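Local coordinates for hypothetical protein Atu0492 (PDB 2GMY) that is of unknown function but probably serves in antioxidant defence as an AhpD-like member of the carboxymuconolactone decarboxylase family, at residues Glu31-His36 with Thr82-Ala87; Arg41-Asn46 with Gly128-Trp133; Cys48-Asp53 with Arg135-Phe140. All coordinates share one frame; numbering follows the deposited sequence.

Overall arrangement
From the N terminus, the chain passes helix 12-26 and enters helix 32-45, whose first turn opens contact 1 and whose last turns open contact 2; helix 49-61, directly after it, opens contact 3. The partners come in the same order: helix 83-96 closes contact 1 across 45 intervening residues, and helix 117-139 closes contacts 2 and 3, each across 81. None nests inside another; every pair crosses along the sequence. Contact 2 lies near the chain's centre and touches contact 3, with S43 O 3.0 Å from C48 N. Contact 1 lies across that centre from contact 3, their centres about 22 Å apart.

Contact 1. Residues Glu31-His36 with Thr82-Ala87; sequences EHRFIH and TEQERA
R33 and F34, in the first turn of helix 32-45, meet E85 and Q84 in the first turn of helix 83-96, and each pair joins by a different kind of interaction. The charged pair comes first. R33 NE lies 3.5 Å from E85 OE2 in a long salt bridge, and the aliphatic CD comes to 3.3 Å from the same oxygen. The side chains cross at about a right angle. The guanidinium and carboxylate planes stand 70° apart, so the two groups do not lie flat against each other as a two-pronged pair. The bend at chi3 (60°) turns the guanidinium aside after an extended start. E85 OE2 also accepts from W68 NE1, so two residues hold this oxygen.

The second kind joins an aromatic ring to an amide. Q84 OE1 approaches the edge of the F34 ring, 3.3 Å from CZ, near the ring plane, and Q84 CD is 3.4 Å from that same carbon. With ring and amide planes 68° apart, this is not a stack: the oxygen faces the slightly positive C-H rim. F34 also meets F115 edge-to-face, while Q84 NE2 makes a weak hydrogen bond to H114 O.

Capping bonds make up the third kind. T82 OG1 accepts from E85 N at 3.0 Å, and E85 OE1, on its anti side, accepts from T82 N at 2.9 Å. This reciprocal pair is a capping box, for which threonine at the N-cap and glutamate three residues on are well suited.

E85 therefore divides its carboxylate, one oxygen closing the start of its own helix and the other facing R33 and W68. With an arginine and a helix N terminus beside it, this buried carboxylate would probably be stabilised in its charged form.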
loop_
_atom_site.group_PDB
_atom_site.type_symbol
_atom_site.label_atom_id
_atom_site.label_comp_id
_atom_site.label_asym_id
_atom_site.label_seq_id
_atom_site.Cartn_x
_atom_site.Cartn_y
_atom_site.Cartn_z
ATOM N N GLU A 31 -28.042 -15.975 -10.613
ATOM C CA GLU A 31 -27.493 -17.171 -11.234
ATOM C C GLU A 31 -26.412 -17.781 -10.338
ATOM O O GLU A 31 -25.565 -17.062 -9.798
ATOM C CB GLU A 31 -26.897 -16.807 -12.588
ATOM C CG GLU A 31 -26.991 -17.900 -13.621
ATOM C CD GLU A 31 -26.536 -17.444 -14.989
ATOM O OE1 GLU A 31 -27.081 -16.442 -15.516
ATOM O OE2 GLU A 31 -25.634 -18.103 -15.539
ATOM N N HIS A 32 -26.438 -19.101 -10.180
ATOM C CA HIS A 32 -25.510 -19.756 -9.264
ATOM C C HIS A 32 -24.044 -19.545 -9.649
ATOM O O HIS A 32 -23.180 -19.424 -8.774
ATOM C CB HIS A 32 -25.854 -21.239 -9.083
ATOM C CG HIS A 32 -27.168 -21.461 -8.400
ATOM N ND1 HIS A 32 -27.443 -20.965 -7.143
ATOM C CD2 HIS A 32 -28.287 -22.110 -8.802
ATOM C CE1 HIS A 32 -28.674 -21.301 -6.797
ATOM N NE2 HIS A 32 -29.209 -21.994 -7.788
ATOM N N ARG A 33 -23.776 -19.476 -10.951
ATOM C CA ARG A 33 -22.432 -19.192 -11.448
ATOM C C ARG A 33 -21.892 -17.871 -10.892
ATOM O O ARG A 33 -20.713 -17.778 -10.519
ATOM C CB ARG A 33 -22.421 -19.151 -12.972
ATOM C CG ARG A 33 -21.037 -18.872 -13.513
ATOM C CD ARG A 33 -20.979 -18.754 -15.022
ATOM N NE ARG A 33 -21.817 -17.691 -15.562
ATOM C CZ ARG A 33 -22.980 -17.897 -16.166
ATOM N NH1 ARG A 33 -23.447 -19.135 -16.294
ATOM N NH2 ARG A 33 -23.679 -16.871 -16.644
ATOM N N PHE A 34 -22.759 -16.866 -10.821
ATOM C CA PHE A 34 -22.362 -15.546 -10.310
ATOM C C PHE A 34 -22.151 -15.581 -8.795
ATOM O O PHE A 34 -21.242 -14.922 -8.265
ATOM C CB PHE A 34 -23.387 -14.474 -10.695
ATOM C CG PHE A 34 -23.554 -14.293 -12.190
ATOM C CD1 PHE A 34 -22.460 -14.390 -13.059
ATOM C CD2 PHE A 34 -24.806 -13.992 -12.723
ATOM C CE1 PHE A 34 -22.619 -14.213 -14.447
ATOM C CE2 PHE A 34 -24.971 -13.817 -14.100
ATOM C CZ PHE A 34 -23.870 -13.929 -14.957
ATOM N N ILE A 35 -22.989 -16.348 -8.098
ATOM C CA ILE A 35 -22.820 -16.524 -6.659
ATOM C C ILE A 35 -21.475 -17.212 -6.375
ATOM O O ILE A 35 -20.709 -16.761 -5.515
ATOM C CB ILE A 35 -24.012 -17.283 -6.029
ATOM C CG1 ILE A 35 -25.295 -16.463 -6.204
ATOM C CG2 ILE A 35 -23.736 -17.551 -4.541
ATOM C CD1 ILE A 35 -26.558 -17.184 -5.691
ATOM N N HIS A 36 -21.177 -18.279 -7.116
ATOM C CA HIS A 36 -19.883 -18.960 -6.983
ATOM C C HIS A 36 -18.708 -18.018 -7.226
ATOM O O HIS A 36 -17.734 -18.007 -6.473
ATOM C CB HIS A 36 -19.775 -20.113 -7.975
ATOM C CG HIS A 36 -20.728 -21.228 -7.701
ATOM N ND1 HIS A 36 -20.973 -21.693 -6.429
ATOM C CD2 HIS A 36 -21.477 -21.988 -8.536
ATOM C CE1 HIS A 36 -21.840 -22.691 -6.490
ATOM N NE2 HIS A 36 -22.162 -22.887 -7.756
ATOM N N THR A 82 -16.029 -14.362 -19.408
ATOM C CA THR A 82 -16.867 -13.584 -20.317
ATOM C C THR A 82 -16.835 -12.097 -19.944
ATOM O O THR A 82 -16.433 -11.738 -18.833
ATOM C CB THR A 82 -18.330 -14.055 -20.259
ATOM O OG1 THR A 82 -18.909 -13.653 -19.015
ATOM C CG2 THR A 82 -18.428 -15.588 -20.396
ATOM N N GLU A 83 -17.285 -11.221 -20.843
ATOM C CA GLU A 83 -17.295 -9.796 -20.514
ATOM C C GLU A 83 -18.191 -9.518 -19.301
ATOM O O GLU A 83 -17.851 -8.706 -18.447
ATOM C CB GLU A 83 -17.696 -8.932 -21.716
ATOM C CG GLU A 83 -16.615 -8.914 -22.811
ATOM C CD GLU A 83 -15.222 -8.532 -22.283
ATOM O OE1 GLU A 83 -15.091 -7.461 -21.644
ATOM O OE2 GLU A 83 -14.248 -9.298 -22.513
ATOM N N GLN A 84 -19.308 -10.229 -19.217
ATOM C CA GLN A 84 -20.194 -10.100 -18.065
ATOM C C GLN A 84 -19.488 -10.532 -16.777
ATOM O O GLN A 84 -19.563 -9.832 -15.767
ATOM C CB GLN A 84 -21.444 -10.944 -18.255
ATOM C CG GLN A 84 -22.434 -10.799 -17.119
ATOM C CD GLN A 84 -23.736 -11.523 -17.395
ATOM O OE1 GLN A 84 -23.746 -12.604 -17.987
ATOM N NE2 GLN A 84 -24.847 -10.943 -16.925
ATOM N N GLU A 85 -18.818 -11.684 -16.815
ATOM C CA GLU A 85 -18.039 -12.147 -15.645
ATOM C C GLU A 85 -16.956 -11.135 -15.265
ATOM O O GLU A 85 -16.736 -10.865 -14.067
ATOM C CB GLU A 85 -17.403 -13.513 -15.904
ATOM C CG GLU A 85 -18.434 -14.619 -15.945
ATOM C CD GLU A 85 -17.867 -15.968 -16.360
ATOM O OE1 GLU A 85 -16.941 -16.011 -17.200
ATOM O OE2 GLU A 85 -18.366 -16.990 -15.848
ATOM N N ARG A 86 -16.274 -10.578 -16.266
ATOM C CA ARG A 86 -15.272 -9.545 -15.987
ATOM C C ARG A 86 -15.852 -8.316 -15.312
ATOM O O ARG A 86 -15.221 -7.727 -14.431
ATOM C CB ARG A 86 -14.512 -9.122 -17.246
ATOM C CG ARG A 86 -13.677 -10.233 -17.810
ATOM C CD ARG A 86 -12.906 -9.765 -19.042
ATOM N NE ARG A 86 -11.807 -8.863 -18.685
ATOM C CZ ARG A 86 -10.636 -9.262 -18.187
ATOM N NH1 ARG A 86 -10.383 -10.556 -17.990
ATOM N NH2 ARG A 86 -9.715 -8.357 -17.875
ATOM N N ALA A 87 -17.056 -7.930 -15.727
ATOM C CA ALA A 87 -17.729 -6.783 -15.137
ATOM C C ALA A 87 -18.008 -7.078 -13.668
ATOM O O ALA A 87 -17.767 -6.255 -12.789
ATOM C CB ALA A 87 -19.013 -6.513 -15.879
#

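Contact 2. Residues Arg41-Asn46 with Gly128-Trp133; sequences RASIIN and GAINTW
N131 reaches from helix 117-139 to N46 at the end of helix 32-45, and its side chain can be traced atom by atom. From CB the chain carries the amide toward the partner helix, placing CG 3.7 Å from N46 ND2. At the tip, OD1 accepts a hydrogen bond from N46 ND2 at 3.0 Å, nearly straight at 163°. The donor stands well above the carbonyl plane of N131, although OD1 lies close to the amide plane of N46; the two amides stand nearly perpendicular. OD1 also accepts from R135 NH1. The other branch, ND2, packs 4.2 Å from A42 CB and donates to I127 O and to T96 OG1. Both ends of this buried amide are thus engaged, which fixes its rotation and suits an asparagine, able to donate and accept at once.

Beside it the packing is apolar. I130 CG2 meets A42 CB at 3.5 Å, the small methyl of alanine taking the isoleucine branch without pushing the helices apart. I130 CG1 is anti to the backbone N (chi1 -175°) and, with CD1, lies alongside S43 OG, each of the two carbons 3.5 Å from it. The serine hydroxyl has its polar partners elsewhere, in K39 O and N134 OD1.

The two helix segments run in roughly the same direction, their axes 9.4 Å apart and crossed at -40°. A buried helix crossing with an amide pair on one side and S43 and I130 packing on H55 of helix 49-61 belongs to the all-helical core of the AhpD-like fold.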
loop_
_atom_site.group_PDB
_atom_site.type_symbol
_atom_site.label_atom_id
_atom_site.label_comp_id
_atom_site.label_asym_id
_atom_site.label_seq_id
_atom_site.Cartn_x
_atom_site.Cartn_y
_atom_site.Cartn_z
ATOM N N ARG A 41 -13.962 -15.400 -5.574
ATOM C CA ARG A 41 -13.050 -14.260 -5.776
ATOM C C ARG A 41 -12.807 -13.459 -4.495
ATOM O O ARG A 41 -11.646 -13.176 -4.152
ATOM C CB ARG A 41 -13.530 -13.343 -6.909
ATOM C CG ARG A 41 -12.626 -12.131 -7.142
ATOM C CD ARG A 41 -11.190 -12.506 -7.519
ATOM N NE ARG A 41 -10.390 -11.278 -7.542
ATOM C CZ ARG A 41 -9.064 -11.250 -7.586
ATOM N NH1 ARG A 41 -8.363 -12.390 -7.643
ATOM N NH2 ARG A 41 -8.441 -10.074 -7.583
ATOM N N ALA A 42 -13.878 -13.127 -3.766
ATOM C CA ALA A 42 -13.724 -12.362 -2.524
ATOM C C ALA A 42 -12.884 -13.142 -1.516
ATOM O O ALA A 42 -12.036 -12.572 -0.820
ATOM C CB ALA A 42 -15.086 -11.980 -1.941
ATOM N N SER A 43 -13.120 -14.455 -1.450
ATOM C CA SER A 43 -12.353 -15.299 -0.530
ATOM C C SER A 43 -10.853 -15.313 -0.851
ATOM O O SER A 43 -10.019 -15.284 0.061
ATOM C CB SER A 43 -12.919 -16.721 -0.515
ATOM O OG SER A 43 -14.256 -16.703 -0.042
ATOM N N ILE A 44 -10.515 -15.342 -2.138
ATOM C CA ILE A 44 -9.114 -15.268 -2.540
ATOM C C ILE A 44 -8.521 -13.920 -2.083
ATOM O O ILE A 44 -7.442 -13.874 -1.465
ATOM C CB ILE A 44 -8.954 -15.468 -4.044
ATOM C CG1 ILE A 44 -9.287 -16.918 -4.415
ATOM C CG2 ILE A 44 -7.527 -15.153 -4.487
ATOM C CD1 ILE A 44 -9.544 -17.128 -5.918
ATOM N N ILE A 45 -9.220 -12.827 -2.369
ATOM C CA ILE A 45 -8.701 -11.502 -2.000
ATOM C C ILE A 45 -8.437 -11.434 -0.509
ATOM O O ILE A 45 -7.399 -10.914 -0.053
ATOM C CB ILE A 45 -9.692 -10.400 -2.395
ATOM C CG1 ILE A 45 -9.801 -10.323 -3.919
ATOM C CG2 ILE A 45 -9.269 -9.058 -1.804
ATOM C CD1 ILE A 45 -10.914 -9.417 -4.404
ATOM N N ASN A 46 -9.395 -11.958 0.253
ATOM C CA ASN A 46 -9.331 -11.873 1.711
ATOM C C ASN A 46 -8.416 -12.901 2.370
ATOM O O ASN A 46 -8.296 -12.899 3.592
ATOM C CB ASN A 46 -10.723 -11.941 2.312
ATOM C CG ASN A 46 -11.499 -10.669 2.095
ATOM O OD1 ASN A 46 -10.918 -9.576 2.014
ATOM N ND2 ASN A 46 -12.814 -10.799 1.985
ATOM N N GLY A 128 -21.093 -8.522 0.375
ATOM C CA GLY A 128 -21.065 -8.248 1.820
ATOM C C GLY A 128 -21.074 -9.541 2.629
ATOM O O GLY A 128 -20.282 -9.691 3.584
ATOM N N ALA A 129 -21.956 -10.473 2.251
ATOM C CA ALA A 129 -22.090 -11.742 2.963
ATOM C C ALA A 129 -20.785 -12.550 2.975
ATOM O O ALA A 129 -20.346 -13.005 4.033
ATOM C CB ALA A 129 -23.242 -12.566 2.395
ATOM N N ILE A 130 -20.135 -12.703 1.823
ATOM C CA ILE A 130 -18.899 -13.489 1.817
ATOM C C ILE A 130 -17.820 -12.745 2.596
ATOM O O ILE A 130 -17.013 -13.356 3.285
ATOM C CB ILE A 130 -18.438 -13.892 0.385
ATOM C CG1 ILE A 130 -17.206 -14.812 0.449
ATOM C CG2 ILE A 130 -18.246 -12.674 -0.496
ATOM C CD1 ILE A 130 -17.443 -16.135 1.233
ATOM N N ASN A 131 -17.838 -11.414 2.524
ATOM C CA ASN A 131 -16.857 -10.643 3.279
ATOM C C ASN A 131 -17.004 -10.854 4.797
ATOM O O ASN A 131 -16.019 -10.804 5.542
ATOM C CB ASN A 131 -16.918 -9.164 2.896
ATOM C CG ASN A 131 -15.959 -8.843 1.775
ATOM O OD1 ASN A 131 -14.783 -8.554 2.007
ATOM N ND2 ASN A 131 -16.441 -8.935 0.540
ATOM N N THR A 132 -18.237 -11.124 5.233
ATOM C CA THR A 132 -18.504 -11.466 6.626
ATOM C C THR A 132 -17.971 -12.871 6.943
ATOM O O THR A 132 -17.235 -13.054 7.920
ATOM C CB THR A 132 -19.997 -11.312 6.952
ATOM O OG1 THR A 132 -20.321 -9.909 6.944
ATOM C CG2 THR A 132 -20.314 -11.874 8.341
ATOM N N TRP A 133 -18.329 -13.861 6.130
ATOM C CA TRP A 133 -17.811 -15.219 6.361
ATOM C C TRP A 133 -16.281 -15.239 6.370
ATOM O O TRP A 133 -15.669 -15.896 7.216
ATOM C CB TRP A 133 -18.316 -16.200 5.304
ATOM C CG TRP A 133 -19.747 -16.594 5.438
ATOM C CD1 TRP A 133 -20.746 -16.363 4.533
ATOM C CD2 TRP A 133 -20.343 -17.323 6.521
ATOM N NE1 TRP A 133 -21.932 -16.898 4.994
ATOM C CE2 TRP A 133 -21.712 -17.489 6.211
ATOM C CE3 TRP A 133 -19.853 -17.846 7.727
ATOM C CZ2 TRP A 133 -22.609 -18.169 7.070
ATOM C CZ3 TRP A 133 -20.737 -18.514 8.583
ATOM C CH2 TRP A 133 -22.100 -18.667 8.248
#

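Contact 3. Residues Cys48-Asp53 with Arg135-Phe140; sequences CAFCVD and RIAVGF
The ring of F50 meets A137 obliquely, the methyl CB lying 3.9 Å from CD2 and coming neither squarely over a face nor at an edge. F50 CB is itself 4.0 Å from A137 CB, so the root of the side chain shares the contact. With CG anti to the backbone N (chi1 -175°), the ring swings beyond the alanine and on to S142.

The methyl of A137 is met by C48, F50 and C51. Its CB touches C48 SG at 3.6 Å and C51 SG, more loosely, at 4.4 Å. V138 CG2 packs 3.7 Å from C48 CB. Alanine's small side chain leaves room for two sulfurs and a ring, while the branched valine fills the flank beside C48.

C48 is also the N-cap of helix 49-61: its SG accepts from C51 N at 3.4 Å. The sulfurs, C48 SG and C51 SG, are 3.5 Å apart, too far for a disulfide in this crystal. The C-A-F-C sequence is a CXXC motif at a helix start, as in AhpD, where such a pair is redox-active; a similar role here is probable but inferred.

The contact joins the start of helix 49-61 to the end of helix 117-139. S43 of helix 32-45 packs on C51, N134 touches both cysteines, and V138 also packs on G102 of a neighbouring subunit.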
loop_
_atom_site.group_PDB
_atom_site.type_symbol
_atom_site.label_atom_id
_atom_site.label_comp_id
_atom_site.label_asym_id
_atom_site.label_seq_id
_atom_site.Cartn_x
_atom_site.Cartn_y
_atom_site.Cartn_z
ATOM N N CYS A 48 -8.795 -16.122 2.619
ATOM C CA CYS A 48 -9.552 -17.091 3.413
ATOM C C CYS A 48 -9.494 -18.492 2.801
ATOM O O CYS A 48 -10.300 -18.832 1.917
ATOM C CB CYS A 48 -10.997 -16.637 3.576
ATOM S SG CYS A 48 -11.864 -17.700 4.762
ATOM N N ALA A 49 -8.532 -19.293 3.260
ATOM C CA ALA A 49 -8.376 -20.671 2.770
ATOM C C ALA A 49 -9.618 -21.508 3.056
ATOM O O ALA A 49 -10.050 -22.304 2.211
ATOM C CB ALA A 49 -7.153 -21.326 3.382
ATOM N N PHE A 50 -10.190 -21.326 4.245
ATOM C CA PHE A 50 -11.399 -22.047 4.631
ATOM C C PHE A 50 -12.486 -21.867 3.572
ATOM O O PHE A 50 -13.078 -22.843 3.102
ATOM C CB PHE A 50 -11.907 -21.579 5.998
ATOM C CG PHE A 50 -13.081 -22.363 6.507
ATOM C CD1 PHE A 50 -12.896 -23.598 7.122
ATOM C CD2 PHE A 50 -14.372 -21.856 6.385
ATOM C CE1 PHE A 50 -13.984 -24.324 7.607
ATOM C CE2 PHE A 50 -15.469 -22.576 6.867
ATOM C CZ PHE A 50 -15.266 -23.812 7.481
ATOM N N CYS A 51 -12.740 -20.619 3.193
ATOM C CA CYS A 51 -13.776 -20.345 2.210
ATOM C C CYS A 51 -13.353 -20.699 0.792
ATOM O O CYS A 51 -14.174 -21.192 0.030
ATOM C CB CYS A 51 -14.276 -18.899 2.297
ATOM S SG CYS A 51 -15.131 -18.552 3.885
ATOM N N VAL A 52 -12.091 -20.456 0.424
ATOM C CA VAL A 52 -11.642 -20.850 -0.916
ATOM C C VAL A 52 -11.839 -22.351 -1.124
ATOM O O VAL A 52 -12.373 -22.777 -2.135
ATOM C CB VAL A 52 -10.176 -20.442 -1.201
ATOM C CG1 VAL A 52 -9.669 -21.088 -2.498
ATOM C CG2 VAL A 52 -10.061 -18.912 -1.284
ATOM N N ASP A 53 -11.440 -23.142 -0.138
ATOM C CA ASP A 53 -11.590 -24.596 -0.241
ATOM C C ASP A 53 -13.046 -24.965 -0.506
ATOM O O ASP A 53 -13.339 -25.760 -1.406
ATOM C CB ASP A 53 -11.109 -25.293 1.026
ATOM C CG ASP A 53 -11.108 -26.813 0.886
ATOM O OD1 ASP A 53 -10.368 -27.316 0.016
ATOM O OD2 ASP A 53 -11.832 -27.484 1.656
ATOM N N ARG A 135 -14.223 -12.885 7.245
ATOM C CA ARG A 135 -13.750 -12.290 8.492
ATOM C C ARG A 135 -13.917 -13.220 9.686
ATOM O O ARG A 135 -13.046 -13.287 10.557
ATOM C CB ARG A 135 -14.438 -10.939 8.716
ATOM C CG ARG A 135 -13.884 -9.886 7.769
ATOM C CD ARG A 135 -14.686 -8.585 7.684
ATOM N NE ARG A 135 -13.871 -7.596 6.968
ATOM C CZ ARG A 135 -13.724 -7.566 5.642
ATOM N NH1 ARG A 135 -14.369 -8.441 4.857
ATOM N NH2 ARG A 135 -12.924 -6.661 5.097
ATOM N N ILE A 136 -15.033 -13.948 9.713
ATOM C CA ILE A 136 -15.271 -14.949 10.745
ATOM C C ILE A 136 -14.266 -16.091 10.633
ATOM O O ILE A 136 -13.627 -16.459 11.623
ATOM C CB ILE A 136 -16.724 -15.479 10.675
ATOM C CG1 ILE A 136 -17.698 -14.352 11.045
ATOM C CG2 ILE A 136 -16.925 -16.702 11.584
ATOM C CD1 ILE A 136 -19.155 -14.634 10.644
ATOM N N ALA A 137 -14.108 -16.640 9.434
ATOM C CA ALA A 137 -13.229 -17.807 9.258
ATOM C C ALA A 137 -11.756 -17.475 9.491
ATOM O O ALA A 137 -11.043 -18.217 10.168
ATOM C CB ALA A 137 -13.427 -18.429 7.907
ATOM N N VAL A 138 -11.288 -16.371 8.921
ATOM C CA VAL A 138 -9.895 -15.993 9.145
ATOM C C VAL A 138 -9.720 -15.539 10.599
ATOM O O VAL A 138 -8.770 -15.948 11.285
ATOM C CB VAL A 138 -9.430 -14.919 8.141
ATOM C CG1 VAL A 138 -8.001 -14.471 8.442
ATOM C CG2 VAL A 138 -9.518 -15.464 6.722
ATOM N N GLY A 139 -10.647 -14.706 11.065
ATOM C CA GLY A 139 -10.635 -14.235 12.441
ATOM C C GLY A 139 -10.544 -15.346 13.475
ATOM O O GLY A 139 -9.823 -15.213 14.471
ATOM N N PHE A 140 -11.247 -16.450 13.239
ATOM C CA PHE A 140 -11.254 -17.555 14.213
ATOM C C PHE A 140 -10.392 -18.743 13.779
ATOM O O PHE A 140 -10.462 -19.824 14.374
ATOM C CB PHE A 140 -12.694 -17.976 14.535
ATOM C CG PHE A 140 -13.534 -16.849 15.110
ATOM C CD1 PHE A 140 -12.956 -15.884 15.930
ATOM C CD2 PHE A 140 -14.889 -16.757 14.827
ATOM C CE1 PHE A 140 -13.718 -14.833 16.455
ATOM C CE2 PHE A 140 -15.664 -15.717 15.356
ATOM C CZ PHE A 140 -15.074 -14.757 16.172
#